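Putative peptidase (Chlamydophila abortus, PDB 3CE2) probably degrades small bioactive peptides as a zinc-dependent oligopeptidase of the M3B family. Local coordinates at residues 22-27 against 383-388; 460-465 against 601-606; 545-550 against 592-597. One frame throughout, in Å; residues are numbered along the deposited sequence.

Overall arrangement
Contact 1 stands apart, its centre about 34 Å from that of contact 2 and about 33 Å from that of contact 3. Partly buried, it pins a loop near the N-terminus to strand 385-387 next to the zinc-binding helix 394-416, and it mixes aromatic packing with a side-chain-to-backbone hydrogen bond. Contacts 2 and 3 share helix 590-607, with centres about 13 Å apart: residues 592-597 meet helix 536-553, and residues 601-606 meet helix 451-487. Contact 2 is buried throughout and rests on branched aliphatic side chains between well-separated helices. Contact 3, partly buried, brings its helices close over small residues and finishes in charged side chains toward the surface.

Contact 1 of 3, residues 22-27 against 383-388; sequences DCWDIT and HPYVLL
The hydroxyl OH of Tyr385 donates a hydrogen bond to the backbone O of Asp25, 2.5 Å away, holding the loop 22-27 by its main chain. The donor reaches this oxygen with a C=O...donor angle of 129° and tilted 23° from the carbonyl plane, while the oxygen itself lies at the edge of the tyrosine ring. One ring face takes a CH-pi contact from Ile26, whose CG2 sits 4.3 Å from the centroid of the Tyr385 ring and is shifted toward the rim. The phenol thus has a partner at its oxygen and another over one face. From the loop, Trp24 brings its CB to 3.8 Å from CD1 of Tyr385, the five-membered ring of the indole and the phenol ring lying obliquely, planes at 75°. With Trp24 CG between its own N and carbonyl carbon, the indole is swung across toward the strand, and its six-membered ring meets the next residues: CE3 is 3.5 Å from Val386 O, and CZ3 is 3.6 Å from Leu387 CB. The indole NE1 is held by Gln96 of helix 66-96, and Leu92 and Tyr89 of that helix touch Trp24 and Ile26 respectively. Strand 385-387 is the middle strand of a small mixed sheet between 362-363 and 375-377; the CB of Val386 is directed away from the loop, and its side chain touches Glu403 and Ser407 of helix 394-416, which supplies zinc ligands His402 and His406.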
loop_
_atom_site.group_PDB
_atom_site.type_symbol
_atom_site.label_atom_id
_atom_site.label_comp_id
_atom_site.label_asym_id
_atom_site.label_seq_id
_atom_site.Cartn_x
_atom_site.Cartn_y
_atom_site.Cartn_z
ATOM N N ASP A 22 -27.517 1.197 10.233
ATOM C CA ASP A 22 -26.316 1.986 10.130
ATOM C C ASP A 22 -25.085 1.088 10.143
ATOM O O ASP A 22 -23.960 1.545 9.980
ATOM C CB ASP A 22 -26.290 2.999 11.265
ATOM C CG ASP A 22 -27.282 4.124 11.052
ATOM O OD1 ASP A 22 -27.845 4.212 9.934
ATOM O OD2 ASP A 22 -27.487 4.922 11.993
ATOM N N CYS A 23 -25.319 -0.205 10.296
ATOM C CA CYS A 23 -24.249 -1.148 10.488
ATOM C C CYS A 23 -24.149 -2.136 9.356
ATOM O O CYS A 23 -25.108 -2.369 8.632
ATOM C CB CYS A 23 -24.464 -1.910 11.796
ATOM S SG CYS A 23 -24.831 -0.792 13.123
ATOM N N TRP A 24 -22.973 -2.719 9.219
ATOM C CA TRP A 24 -22.816 -3.752 8.267
ATOM C C TRP A 24 -23.571 -4.962 8.781
ATOM O O TRP A 24 -23.852 -5.071 9.984
ATOM C CB TRP A 24 -21.341 -4.070 8.003
ATOM C CG TRP A 24 -20.490 -4.276 9.196
ATOM C CD1 TRP A 24 -20.864 -4.772 10.414
ATOM C CD2 TRP A 24 -19.086 -4.020 9.280
ATOM N NE1 TRP A 24 -19.782 -4.825 11.253
ATOM C CE2 TRP A 24 -18.677 -4.364 10.585
ATOM C CE3 TRP A 24 -18.133 -3.523 8.377
ATOM C CZ2 TRP A 24 -17.355 -4.229 11.014
ATOM C CZ3 TRP A 24 -16.818 -3.393 8.802
ATOM C CH2 TRP A 24 -16.442 -3.746 10.108
ATOM N N ASP A 25 -23.915 -5.845 7.837
ATOM C CA ASP A 25 -24.628 -7.082 8.098
ATOM C C ASP A 25 -23.689 -8.252 7.874
ATOM O O ASP A 25 -23.414 -8.652 6.733
ATOM C CB ASP A 25 -25.853 -7.202 7.189
ATOM C CG ASP A 25 -26.532 -8.577 7.283
ATOM O OD1 ASP A 25 -26.242 -9.361 8.209
ATOM O OD2 ASP A 25 -27.370 -8.877 6.416
ATOM N N ILE A 26 -23.218 -8.804 8.983
ATOM C CA ILE A 26 -22.254 -9.876 8.959
ATOM C C ILE A 26 -22.906 -11.235 9.163
ATOM O O ILE A 26 -22.215 -12.237 9.298
ATOM C CB ILE A 26 -21.222 -9.662 10.065
ATOM C CG1 ILE A 26 -21.929 -9.605 11.431
ATOM C CG2 ILE A 26 -20.417 -8.374 9.803
ATOM C CD1 ILE A 26 -20.989 -9.765 12.607
ATOM N N THR A 27 -24.231 -11.276 9.198
ATOM C CA THR A 27 -24.947 -12.547 9.360
ATOM C C THR A 27 -24.714 -13.543 8.211
ATOM O O THR A 27 -24.632 -14.736 8.470
ATOM C CB THR A 27 -26.471 -12.350 9.599
ATOM O OG1 THR A 27 -27.005 -11.494 8.586
ATOM C CG2 THR A 27 -26.737 -11.709 10.957
ATOM N N HIS A 383 -19.364 -10.815 1.125
ATOM C CA HIS A 383 -19.240 -9.631 0.306
ATOM C C HIS A 383 -18.181 -8.781 0.999
ATOM O O HIS A 383 -17.711 -9.172 2.064
ATOM C CB HIS A 383 -20.573 -8.897 0.091
ATOM C CG HIS A 383 -21.469 -8.893 1.281
ATOM N ND1 HIS A 383 -22.648 -9.605 1.322
ATOM C CD2 HIS A 383 -21.375 -8.249 2.467
ATOM C CE1 HIS A 383 -23.237 -9.411 2.487
ATOM N NE2 HIS A 383 -22.487 -8.587 3.199
ATOM N N PRO A 384 -17.742 -7.672 0.365
ATOM C CA PRO A 384 -16.726 -6.858 1.027
ATOM C C PRO A 384 -17.353 -6.095 2.195
ATOM O O PRO A 384 -18.555 -5.839 2.209
ATOM C CB PRO A 384 -16.268 -5.893 -0.065
ATOM C CG PRO A 384 -17.381 -5.855 -1.048
ATOM C CD PRO A 384 -18.138 -7.129 -0.946
ATOM N N TYR A 385 -16.556 -5.772 3.195
ATOM C CA TYR A 385 -17.084 -5.080 4.339
ATOM C C TYR A 385 -16.254 -3.843 4.477
ATOM O O TYR A 385 -15.019 -3.886 4.446
ATOM C CB TYR A 385 -17.011 -5.963 5.582
ATOM C CG TYR A 385 -18.122 -6.991 5.652
ATOM C CD1 TYR A 385 -19.448 -6.582 5.801
ATOM C CD2 TYR A 385 -17.855 -8.368 5.583
ATOM C CE1 TYR A 385 -20.493 -7.510 5.876
ATOM C CE2 TYR A 385 -18.893 -9.308 5.655
ATOM C CZ TYR A 385 -20.215 -8.860 5.804
ATOM O OH TYR A 385 -21.279 -9.731 5.888
ATOM N N VAL A 386 -16.931 -2.718 4.563
ATOM C CA VAL A 386 -16.238 -1.458 4.692
ATOM C C VAL A 386 -16.496 -0.893 6.070
ATOM O O VAL A 386 -17.652 -0.609 6.428
ATOM C CB VAL A 386 -16.773 -0.445 3.698
ATOM C CG1 VAL A 386 -16.046 0.857 3.870
ATOM C CG2 VAL A 386 -16.602 -0.965 2.322
ATOM N N LEU A 387 -15.424 -0.724 6.835
ATOM C CA LEU A 387 -15.509 0.035 8.066
ATOM C C LEU A 387 -15.193 1.524 7.866
ATOM O O LEU A 387 -14.092 1.906 7.473
ATOM C CB LEU A 387 -14.598 -0.566 9.119
ATOM C CG LEU A 387 -14.752 0.147 10.466
ATOM C CD1 LEU A 387 -14.623 -0.852 11.623
ATOM C CD2 LEU A 387 -13.768 1.328 10.577
ATOM N N LEU A 388 -16.184 2.355 8.145
ATOM C CA LEU A 388 -16.067 3.807 8.071
ATOM C C LEU A 388 -16.217 4.451 9.466
ATOM O O LEU A 388 -16.741 3.832 10.419
ATOM C CB LEU A 388 -17.183 4.349 7.160
ATOM C CG LEU A 388 -16.979 4.835 5.716
ATOM C CD1 LEU A 388 -16.039 3.988 4.934
ATOM C CD2 LEU A 388 -18.308 4.940 4.975
#

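Contact 2 of 3, residues 460-465 against 601-606; sequences RCLDTI and KKIQEL
Leu462 holds CG anti to its carbonyl carbon (chi1 -66°) and extends its chain at chi2 (153°), which sends both methyls across to helix 601-606. CD2 does most of the touching: it lies 4.0 Å from CB of Lys602 and 4.0 Å from CG1 of Ile603, so this one methyl bears on two consecutive residues of the facing helix. Leucine and isoleucine side chains pass at about a right angle. The other methyl, Leu462 CD1, meets CD2 of Leu606 at 4.2 Å, one turn farther along. Cys461 adds a looser touch at the flank, its SG 4.5 Å from CD of Lys602.

Lys602 contributes only its aliphatic stem. Bends at chi2 and chi4 turn the ammonium away from the leucine, where NZ forms a salt bridge with Asp442 and the ammonium a cation-pi contact with Phe598; a long ion pair, 3.6 Å from Lys602 NZ to Glu605 OE2, links it to the Lys601-Glu605 salt bridge, whose hydrogen bond is weak. The segment axes, 10.8 Å apart at closest, run at 142° in their N-to-C directions, a spacing bridged by these side chains. This apolar, roughly antiparallel contact joins helices 451-487 and 590-607 away from the zinc sites. Around it, helix 292-306 lays Tyr298 on Leu462 and Leu606, and Ile301 on Ile603 and Leu606, while helix 431-447 brings Met441 to Cys461 and Leu445 to Glu605.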
loop_
_atom_site.group_PDB
_atom_site.type_symbol
_atom_site.label_atom_id
_atom_site.label_comp_id
_atom_site.label_asym_id
_atom_site.label_seq_id
_atom_site.Cartn_x
_atom_site.Cartn_y
_atom_site.Cartn_z
ATOM N N ARG A 460 -5.162 19.571 -4.120
ATOM C CA ARG A 460 -5.119 18.353 -3.338
ATOM C C ARG A 460 -4.648 17.200 -4.217
ATOM O O ARG A 460 -3.833 16.352 -3.822
ATOM C CB ARG A 460 -6.494 18.049 -2.758
ATOM C CG ARG A 460 -6.456 16.946 -1.712
ATOM C CD ARG A 460 -7.724 16.904 -0.898
ATOM N NE ARG A 460 -8.891 16.705 -1.753
ATOM C CZ ARG A 460 -9.776 17.650 -2.061
ATOM N NH1 ARG A 460 -10.797 17.356 -2.856
ATOM N NH2 ARG A 460 -9.649 18.882 -1.576
ATOM N N CYS A 461 -5.167 17.212 -5.429
ATOM C CA CYS A 461 -4.864 16.229 -6.424
ATOM C C CYS A 461 -3.405 16.257 -6.899
ATOM O O CYS A 461 -2.780 15.212 -7.062
ATOM C CB CYS A 461 -5.803 16.452 -7.600
ATOM S SG CYS A 461 -5.325 15.557 -9.038
ATOM N N LEU A 462 -2.837 17.432 -7.123
ATOM C CA LEU A 462 -1.449 17.444 -7.560
ATOM C C LEU A 462 -0.488 17.163 -6.409
ATOM O O LEU A 462 0.503 16.441 -6.581
ATOM C CB LEU A 462 -1.118 18.722 -8.324
ATOM C CG LEU A 462 -1.899 18.789 -9.653
ATOM C CD1 LEU A 462 -2.150 20.205 -10.131
ATOM C CD2 LEU A 462 -1.223 17.957 -10.765
ATOM N N ASP A 463 -0.787 17.694 -5.226
ATOM C CA ASP A 463 0.035 17.393 -4.035
ATOM C C ASP A 463 0.166 15.871 -3.860
ATOM O O ASP A 463 1.262 15.344 -3.604
ATOM C CB ASP A 463 -0.575 18.009 -2.764
ATOM C CG ASP A 463 -0.466 19.562 -2.714
ATOM O OD1 ASP A 463 0.317 20.185 -3.498
ATOM O OD2 ASP A 463 -1.182 20.157 -1.863
ATOM N N THR A 464 -0.962 15.175 -4.007
ATOM C CA THR A 464 -1.014 13.727 -3.891
ATOM C C THR A 464 -0.173 13.064 -4.976
ATOM O O THR A 464 0.690 12.224 -4.697
ATOM C CB THR A 464 -2.458 13.250 -4.055
ATOM O OG1 THR A 464 -3.224 13.713 -2.944
ATOM C CG2 THR A 464 -2.536 11.748 -4.132
ATOM N N ILE A 465 -0.428 13.451 -6.221
ATOM C CA ILE A 465 0.341 12.921 -7.334
ATOM C C ILE A 465 1.837 13.202 -7.137
ATOM O O ILE A 465 2.674 12.299 -7.259
ATOM C CB ILE A 465 -0.152 13.493 -8.662
ATOM C CG1 ILE A 465 -1.610 13.111 -8.871
ATOM C CG2 ILE A 465 0.638 12.928 -9.776
ATOM C CD1 ILE A 465 -2.213 13.722 -10.111
ATOM N N LYS A 601 -2.272 17.818 -18.002
ATOM C CA LYS A 601 -3.545 18.454 -18.236
ATOM C C LYS A 601 -3.981 19.214 -17.001
ATOM O O LYS A 601 -4.508 20.320 -17.093
ATOM C CB LYS A 601 -4.603 17.436 -18.607
ATOM C CG LYS A 601 -5.830 18.083 -19.133
ATOM C CD LYS A 601 -7.015 17.166 -19.063
ATOM C CE LYS A 601 -8.276 17.973 -19.348
ATOM N NZ LYS A 601 -9.477 17.420 -18.684
ATOM N N LYS A 602 -3.746 18.620 -15.838
ATOM C CA LYS A 602 -4.230 19.192 -14.589
ATOM C C LYS A 602 -3.395 20.417 -14.224
ATOM O O LYS A 602 -3.928 21.409 -13.719
ATOM C CB LYS A 602 -4.149 18.155 -13.472
ATOM C CG LYS A 602 -5.157 17.053 -13.577
ATOM C CD LYS A 602 -6.448 17.421 -12.922
ATOM C CE LYS A 602 -7.499 16.360 -13.146
ATOM N NZ LYS A 602 -8.150 16.645 -14.449
ATOM N N ILE A 603 -2.087 20.354 -14.484
ATOM C CA ILE A 603 -1.236 21.504 -14.220
ATOM C C ILE A 603 -1.701 22.689 -15.063
ATOM O O ILE A 603 -1.745 23.812 -14.577
ATOM C CB ILE A 603 0.248 21.208 -14.496
ATOM C CG1 ILE A 603 0.766 20.155 -13.516
ATOM C CG2 ILE A 603 1.079 22.473 -14.391
ATOM C CD1 ILE A 603 2.206 19.805 -13.715
ATOM N N GLN A 604 -2.074 22.429 -16.315
ATOM C CA GLN A 604 -2.553 23.491 -17.200
ATOM C C GLN A 604 -3.891 24.044 -16.765
ATOM O O GLN A 604 -4.073 25.252 -16.776
ATOM C CB GLN A 604 -2.632 23.036 -18.655
ATOM C CG GLN A 604 -1.285 22.972 -19.354
ATOM C CD GLN A 604 -1.359 22.188 -20.672
ATOM O OE1 GLN A 604 -0.329 21.896 -21.297
ATOM N NE2 GLN A 604 -2.580 21.841 -21.094
ATOM N N GLU A 605 -4.836 23.189 -16.374
ATOM C CA GLU A 605 -6.095 23.728 -15.827
ATOM C C GLU A 605 -5.794 24.694 -14.694
ATOM O O GLU A 605 -6.322 25.790 -14.657
ATOM C CB GLU A 605 -7.022 22.638 -15.298
ATOM C CG GLU A 605 -7.569 21.696 -16.340
ATOM C CD GLU A 605 -8.639 20.773 -15.770
ATOM O OE1 GLU A 605 -9.299 21.177 -14.784
ATOM O OE2 GLU A 605 -8.828 19.655 -16.310
ATOM N N LEU A 606 -4.925 24.278 -13.775
ATOM C CA LEU A 606 -4.644 25.060 -12.574
ATOM C C LEU A 606 -3.986 26.368 -12.955
ATOM O O LEU A 606 -4.334 27.441 -12.439
ATOM C CB LEU A 606 -3.720 24.289 -11.630
ATOM C CG LEU A 606 -3.263 25.097 -10.406
ATOM C CD1 LEU A 606 -4.432 25.391 -9.494
ATOM C CD2 LEU A 606 -2.170 24.392 -9.628
#

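Contact 3 of 3, residues 545-550 against 592-597; sequences ALCFLE and IQKAFC
Helices 545-550 and 592-597 cross steeply, their N-to-C directions 73° apart and their axes only 7.6 Å from each other. Such an approach goes with small residues at the crossing, where the alpha carbons CA of Cys547 and Ala595 come within 4.9 Å. CB of Ala595 lies 4.0 Å from CB of Leu546, so here a side-chain stem rather than a branch end meets the facing helix; the side chain of Leu546 is about 11 Å from that of zinc ligand Glu430. Beside it, SG of Cys547, anti to its backbone N (chi1 180°), rests 3.8 Å from CB of Lys594.

Toward the surface, Glu550 and Lys594 pass each other at about a right angle, both chains bent at chi2. Their methylenes do the touching, with Glu550 CG 4.0 Å from Lys594 CD and also leaning over the Lys594 carbonyl oxygen. The glutamate then turns its OE2 to within 3.8 Å of CB of Cys597.

Charge does not close this pair: OE2 of Glu550 and NZ of Lys594 remain 5.0 Å apart, and the lysine makes its salt bridge with Glu556, just past the end of helix 536-553. The opposite charges may still favour one another across that gap. Close contact of small and aliphatic groups therefore sets the helix spacing, while the lysine ties helix 590-607 to the chain following its partner helix.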
loop_
_atom_site.group_PDB
_atom_site.type_symbol
_atom_site.label_atom_id
_atom_site.label_comp_id
_atom_site.label_asym_id
_atom_site.label_seq_id
_atom_site.Cartn_x
_atom_site.Cartn_y
_atom_site.Cartn_z
ATOM N N ALA A 545 -2.867 3.575 -12.128
ATOM C CA ALA A 545 -4.207 4.110 -11.859
ATOM C C ALA A 545 -4.488 5.270 -12.805
ATOM O O ALA A 545 -5.567 5.351 -13.399
ATOM C CB ALA A 545 -4.315 4.575 -10.424
ATOM N N LEU A 546 -3.497 6.156 -12.948
ATOM C CA LEU A 546 -3.630 7.316 -13.798
ATOM C C LEU A 546 -3.732 6.943 -15.277
ATOM O O LEU A 546 -4.490 7.556 -16.028
ATOM C CB LEU A 546 -2.466 8.266 -13.564
ATOM C CG LEU A 546 -2.497 8.968 -12.215
ATOM C CD1 LEU A 546 -1.378 9.937 -12.188
ATOM C CD2 LEU A 546 -3.809 9.686 -12.000
ATOM N N CYS A 547 -2.980 5.930 -15.680
ATOM C CA CYS A 547 -3.056 5.395 -17.033
ATOM C C CYS A 547 -4.432 4.852 -17.347
ATOM O O CYS A 547 -5.087 5.305 -18.278
ATOM C CB CYS A 547 -2.026 4.289 -17.213
ATOM S SG CYS A 547 -2.018 3.529 -18.854
ATOM N N PHE A 548 -4.879 3.877 -16.572
ATOM C CA PHE A 548 -6.235 3.338 -16.709
ATOM C C PHE A 548 -7.266 4.437 -16.758
ATOM O O PHE A 548 -8.146 4.454 -17.617
ATOM C CB PHE A 548 -6.543 2.461 -15.522
ATOM C CG PHE A 548 -6.131 1.047 -15.702
ATOM C CD1 PHE A 548 -6.492 0.354 -16.845
ATOM C CD2 PHE A 548 -5.430 0.393 -14.719
ATOM C CE1 PHE A 548 -6.132 -0.963 -17.006
ATOM C CE2 PHE A 548 -5.073 -0.920 -14.866
ATOM C CZ PHE A 548 -5.410 -1.596 -16.007
ATOM N N LEU A 549 -7.142 5.375 -15.840
ATOM C CA LEU A 549 -8.115 6.468 -15.750
ATOM C C LEU A 549 -8.135 7.368 -16.994
ATOM O O LEU A 549 -9.204 7.707 -17.519
ATOM C CB LEU A 549 -7.877 7.290 -14.473
ATOM C CG LEU A 549 -8.841 8.448 -14.300
ATOM C CD1 LEU A 549 -10.289 7.966 -14.338
ATOM C CD2 LEU A 549 -8.537 9.209 -13.019
ATOM N N GLU A 550 -6.953 7.750 -17.469
ATOM C CA GLU A 550 -6.844 8.623 -18.635
ATOM C C GLU A 550 -7.499 7.981 -19.867
ATOM O O GLU A 550 -8.277 8.625 -20.567
ATOM C CB GLU A 550 -5.379 8.950 -18.903
ATOM C CG GLU A 550 -5.123 9.842 -20.125
ATOM C CD GLU A 550 -5.388 11.320 -19.862
ATOM O OE1 GLU A 550 -5.998 11.662 -18.816
ATOM O OE2 GLU A 550 -4.974 12.141 -20.708
ATOM N N ILE A 592 3.443 5.084 -18.358
ATOM C CA ILE A 592 3.916 6.292 -17.696
ATOM C C ILE A 592 3.663 7.569 -18.503
ATOM O O ILE A 592 3.479 8.642 -17.935
ATOM C CB ILE A 592 5.364 6.204 -17.243
ATOM C CG1 ILE A 592 5.607 7.291 -16.198
ATOM C CG2 ILE A 592 6.285 6.310 -18.432
ATOM C CD1 ILE A 592 6.962 7.249 -15.532
ATOM N N GLN A 593 3.608 7.452 -19.822
ATOM C CA GLN A 593 3.316 8.617 -20.641
ATOM C C GLN A 593 1.864 9.016 -20.510
ATOM O O GLN A 593 1.533 10.212 -20.499
ATOM C CB GLN A 593 3.687 8.362 -22.094
ATOM C CG GLN A 593 5.180 8.281 -22.275
ATOM C CD GLN A 593 5.586 8.355 -23.730
ATOM O OE1 GLN A 593 5.032 7.651 -24.579
ATOM N NE2 GLN A 593 6.568 9.216 -24.027
ATOM N N LYS A 594 0.996 8.014 -20.379
ATOM C CA LYS A 594 -0.425 8.281 -20.153
ATOM C C LYS A 594 -0.628 8.955 -18.787
ATOM O O LYS A 594 -1.474 9.843 -18.624
ATOM C CB LYS A 594 -1.236 6.985 -20.249
ATOM C CG LYS A 594 -1.673 6.599 -21.655
ATOM C CD LYS A 594 -2.529 7.713 -22.236
ATOM C CE LYS A 594 -3.320 7.286 -23.454
ATOM N NZ LYS A 594 -4.031 8.480 -24.008
ATOM N N ALA A 595 0.158 8.538 -17.803
ATOM C CA ALA A 595 0.096 9.157 -16.493
ATOM C C ALA A 595 0.497 10.615 -16.608
ATOM O O ALA A 595 -0.226 11.508 -16.171
ATOM C CB ALA A 595 1.019 8.427 -15.526
ATOM N N PHE A 596 1.658 10.853 -17.205
ATOM C CA PHE A 596 2.155 12.214 -17.369
ATOM C C PHE A 596 1.178 13.121 -18.121
ATOM O O PHE A 596 1.025 14.306 -17.795
ATOM C CB PHE A 596 3.511 12.197 -18.058
ATOM C CG PHE A 596 4.624 11.718 -17.180
ATOM C CD1 PHE A 596 4.569 11.892 -15.818
ATOM C CD2 PHE A 596 5.753 11.146 -17.722
ATOM C CE1 PHE A 596 5.600 11.475 -15.004
ATOM C CE2 PHE A 596 6.792 10.726 -16.915
ATOM C CZ PHE A 596 6.704 10.893 -15.542
ATOM N N CYS A 597 0.497 12.558 -19.108
ATOM C CA CYS A 597 -0.544 13.303 -19.812
ATOM C C CYS A 597 -1.599 13.842 -18.873
ATOM O O CYS A 597 -1.957 15.015 -18.912
ATOM C CB CYS A 597 -1.208 12.427 -20.871
ATOM S SG CYS A 597 -0.144 12.189 -22.305
#